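Local coordinates for cytochrome c' (Rhodopseudomonas palustris, PDB 1MQV), which carries a covalently attached, high-spin heme c without a sixth iron ligand in a four-helix bundle and has electron transfer activity, though its exact function is not known, at residues A[104-107]-A[108-112]; A[90-93]-A[94-98]. The protein carries 3 engineered substitutions. One frame throughout, in Å; residues are numbered along the deposited sequence.

Contact 1 (A[104-107]-A[108-112]); sequences ANIG and GVLGN
Ile106 and Leu110 meet one turn apart on helix 99-120, where the CG1 branch of Ile106 lies 4.0 Å from the branch point CG of Leu110, slanting across it. With its CG1 anti to the backbone N (chi1 -161°), Ile106 sends this branch forward along the helix, which also brings its CD1 within 4.3 Å of Val109 CB. Beyond the pair, Ile106 packs on Ile22 and Leu26 and Leu110 on Thr19, all of helix 4-27.

The backbone bonds are of mixed type. Ile106 O is gripped twice: Leu110 N reaches it at 3.1 Å in a nearly straight bond (168°), and Val109 N at 3.0 Å from above the carbonyl plane. Gly107 O accepts from Gly111 N at 2.9 Å, but Gly108 N makes just a weak bond to Asn105 O.

At the far end the amide of Asn112 folds back, ND2 donating to Val109 O at 3.1 Å from the same face as Asn112 N. Gly108 N and Asn112 N thus make no bond to the residue four back, Asn112 N turning to Val109 O instead, and the helix is kinked at both places. A water stands between Ala104 O, to which it donates, and Gly108 N, from which it accepts weakly, while the ND2 bond would help to hold the amide of buried Asn112, a residue that touches the heme.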
# COMPACT_ATOMS: atom_id res chain seq x y z
N ALA A 104 3.71 -1.96 -18.28
CA ALA A 104 2.41 -2.52 -18.60
C ALA A 104 1.62 -2.96 -17.37
O ALA A 104 0.40 -2.82 -17.33
CB ALA A 104 2.57 -3.72 -19.54
N ASN A 105 2.33 -3.44 -16.35
CA ASN A 105 1.68 -4.03 -15.17
C ASN A 105 1.62 -3.32 -13.82
O ASN A 105 0.83 -3.69 -12.93
CB ASN A 105 2.28 -5.40 -14.96
CG ASN A 105 2.00 -6.31 -16.14
OD1 ASN A 105 0.86 -6.40 -16.59
ND2 ASN A 105 3.02 -6.95 -16.68
N ILE A 106 2.40 -2.26 -13.68
CA ILE A 106 2.44 -1.60 -12.37
C ILE A 106 1.13 -0.91 -12.00
O ILE A 106 0.81 -0.79 -10.81
CB ILE A 106 3.65 -0.59 -12.32
CG1 ILE A 106 3.99 -0.24 -10.84
CG2 ILE A 106 3.34 0.68 -13.15
CD1 ILE A 106 4.39 -1.48 -9.99
N GLY A 107 0.37 -0.42 -12.99
CA GLY A 107 -0.89 0.25 -12.70
C GLY A 107 -1.87 -0.56 -11.85
O GLY A 107 -2.57 -0.01 -10.99
N GLY A 108 -1.94 -1.87 -12.09
CA GLY A 108 -2.83 -2.72 -11.31
C GLY A 108 -2.51 -2.71 -9.82
O GLY A 108 -3.38 -2.84 -8.95
N VAL A 109 -1.23 -2.54 -9.52
CA VAL A 109 -0.79 -2.50 -8.15
C VAL A 109 -1.13 -1.16 -7.51
O VAL A 109 -1.87 -1.09 -6.50
CB VAL A 109 0.74 -2.72 -8.07
CG1 VAL A 109 1.19 -2.73 -6.62
CG2 VAL A 109 1.13 -4.04 -8.79
N LEU A 110 -0.57 -0.11 -8.10
CA LEU A 110 -0.73 1.24 -7.59
C LEU A 110 -2.14 1.79 -7.57
O LEU A 110 -2.43 2.71 -6.80
CB LEU A 110 0.21 2.20 -8.34
CG LEU A 110 1.72 1.88 -8.38
CD1 LEU A 110 2.46 3.06 -8.99
CD2 LEU A 110 2.24 1.61 -6.95
N GLY A 111 -3.03 1.27 -8.41
CA GLY A 111 -4.39 1.81 -8.39
C GLY A 111 -5.13 1.54 -7.07
O GLY A 111 -6.08 2.24 -6.72
N ASN A 112 -4.66 0.53 -6.34
CA ASN A 112 -5.26 0.14 -5.08
C ASN A 112 -5.03 1.24 -4.05
O ASN A 112 -5.85 1.40 -3.15
CB ASN A 112 -4.63 -1.17 -4.61
CG ASN A 112 -5.15 -2.34 -5.37
OD1 ASN A 112 -6.36 -2.64 -5.30
ND2 ASN A 112 -4.27 -3.00 -6.14
O HOH W 1 -1.52 -2.40 -15.04

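Contact 2 (A[90-93]-A[94-98])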
# COMPACT_ATOMS: atom_id res chain seq x y z
N THR A 90 2.01 -9.22 -4.92
CA THR A 90 2.58 -10.54 -5.00
C THR A 90 2.54 -11.06 -6.43
O THR A 90 3.50 -11.70 -6.90
CB THR A 90 1.85 -11.50 -4.05
OG1 THR A 90 2.10 -11.05 -2.71
CG2 THR A 90 2.38 -12.92 -4.19
N ALA A 91 1.46 -10.81 -7.14
CA ALA A 91 1.39 -11.28 -8.53
C ALA A 91 2.40 -10.48 -9.39
O ALA A 91 3.03 -11.01 -10.31
CB ALA A 91 -0.04 -11.13 -9.06
N ALA A 92 2.58 -9.20 -9.08
CA ALA A 92 3.51 -8.37 -9.83
C ALA A 92 4.98 -8.82 -9.68
O ALA A 92 5.79 -8.53 -10.55
CB ALA A 92 3.33 -6.85 -9.43
N GLN A 93 5.32 -9.54 -8.61
CA GLN A 93 6.69 -10.01 -8.46
C GLN A 93 6.91 -11.05 -9.54
O GLN A 93 8.01 -11.22 -10.04
CB GLN A 93 6.91 -10.64 -7.08
CG GLN A 93 6.78 -9.59 -5.97
CD GLN A 93 6.84 -10.16 -4.55
OE1 GLN A 93 6.09 -9.73 -3.68
NE2 GLN A 93 7.75 -11.09 -4.31
N GLY A 94 5.83 -11.72 -9.93
CA GLY A 94 5.94 -12.71 -10.97
C GLY A 94 5.77 -12.12 -12.37
O GLY A 94 6.40 -12.59 -13.32
N THR A 95 4.96 -11.08 -12.50
CA THR A 95 4.72 -10.49 -13.83
C THR A 95 5.65 -9.36 -14.24
O THR A 95 5.79 -9.09 -15.44
CB THR A 95 3.27 -10.00 -13.95
OG1 THR A 95 3.05 -8.89 -13.06
CG2 THR A 95 2.30 -11.13 -13.61
N ILE A 96 6.26 -8.67 -13.28
CA ILE A 96 7.17 -7.58 -13.66
C ILE A 96 8.63 -8.06 -13.67
O ILE A 96 9.30 -8.17 -12.64
CB ILE A 96 6.97 -6.35 -12.72
CG1 ILE A 96 5.55 -5.82 -12.96
CG2 ILE A 96 8.02 -5.23 -13.03
CD1 ILE A 96 5.12 -4.65 -12.05
N LYS A 97 9.14 -8.30 -14.88
CA LYS A 97 10.47 -8.87 -15.04
C LYS A 97 11.45 -8.00 -15.84
O LYS A 97 12.64 -8.33 -15.96
CB LYS A 97 10.33 -10.23 -15.75
CG LYS A 97 9.93 -10.06 -17.21
CD LYS A 97 9.73 -11.37 -17.93
CE LYS A 97 8.36 -11.93 -17.65
NZ LYS A 97 8.16 -13.23 -18.34
N ASP A 98 10.94 -6.91 -16.41
CA ASP A 98 11.76 -5.99 -17.18
C ASP A 98 11.04 -4.66 -17.23
O ASP A 98 9.93 -4.57 -16.74
CB ASP A 98 11.99 -6.52 -18.60
CG ASP A 98 10.72 -6.97 -19.30
OD1 ASP A 98 9.64 -6.41 -19.04
OD2 ASP A 98 10.81 -7.87 -20.15
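Ala91 O gathers donors from both Gly94 and Thr95, one residue after Thr90, whose hydroxyl turns back along helix 75-95 to Ala86 O. Thr95 N approaches Ala91 O in the carbonyl plane at 2.9 Å, while Gly94 N, at the same distance, stands above that plane with a more bent bond (132°). The hydroxyl of Thr95 adds a weak bond to Ala91 O, OG1 standing 3.5 Å away. A chi1 of 66° sets that OG1 between the backbone N and the carbonyl carbon, facing the preceding turn, where it also lies 3.3 Å from Ala92 CA; the methyl CG2 comes against Ala91 O as well.

Ala92 carries the apolar part of the contact. Its CB meets CD1 of Ile96 at 3.9 Å, and its O receives Ile96 N at 2.8 Å, the closing bond of this helix end, since Ile96 is the first residue to leave helical angles. The CB of Ile96 lies 3.3 Å from Ala92 O. Gln93 CB lies 3.2 Å from Gly94 N, while its side chain runs extended beyond CG. Past Lys97 the chain reaches Asp98, at the N-cap position of helix 99-120; its side chain caps a backbone N, and Asp98 OD1 hydrogen-bonds Ser101 OG.

The helix end packs against two others of the bundle: Ala92 and Gln93 touch Leu41 of helix 34-50, and Ala92 also meets helix 99-120, where Ile96, at the start of the connection, packs on Leu102, Asn105 and Ile106.

In the fold
The two contacts lie on successive helices, with centres about 11 Å apart, and touch directly. Val109 CG2 of contact 1 packs on Ala92 CB of contact 2 at 3.6 Å, and the CD1 atoms of Ile106 and Ile96 meet at 3.9 Å, so Ile106, Val109, Ala92 and Ile96 form one apolar interface between helix 99-120 and the end of helix 75-95 with the loop after it. Both are partly buried, but contact 2 is the more exposed and lies farther from the chain centre. Contact 1 lies mid-helix and runs toward the heme; contact 2 is a helix terminus, where a threonine hydroxyl adds a weak bond to those of the backbone.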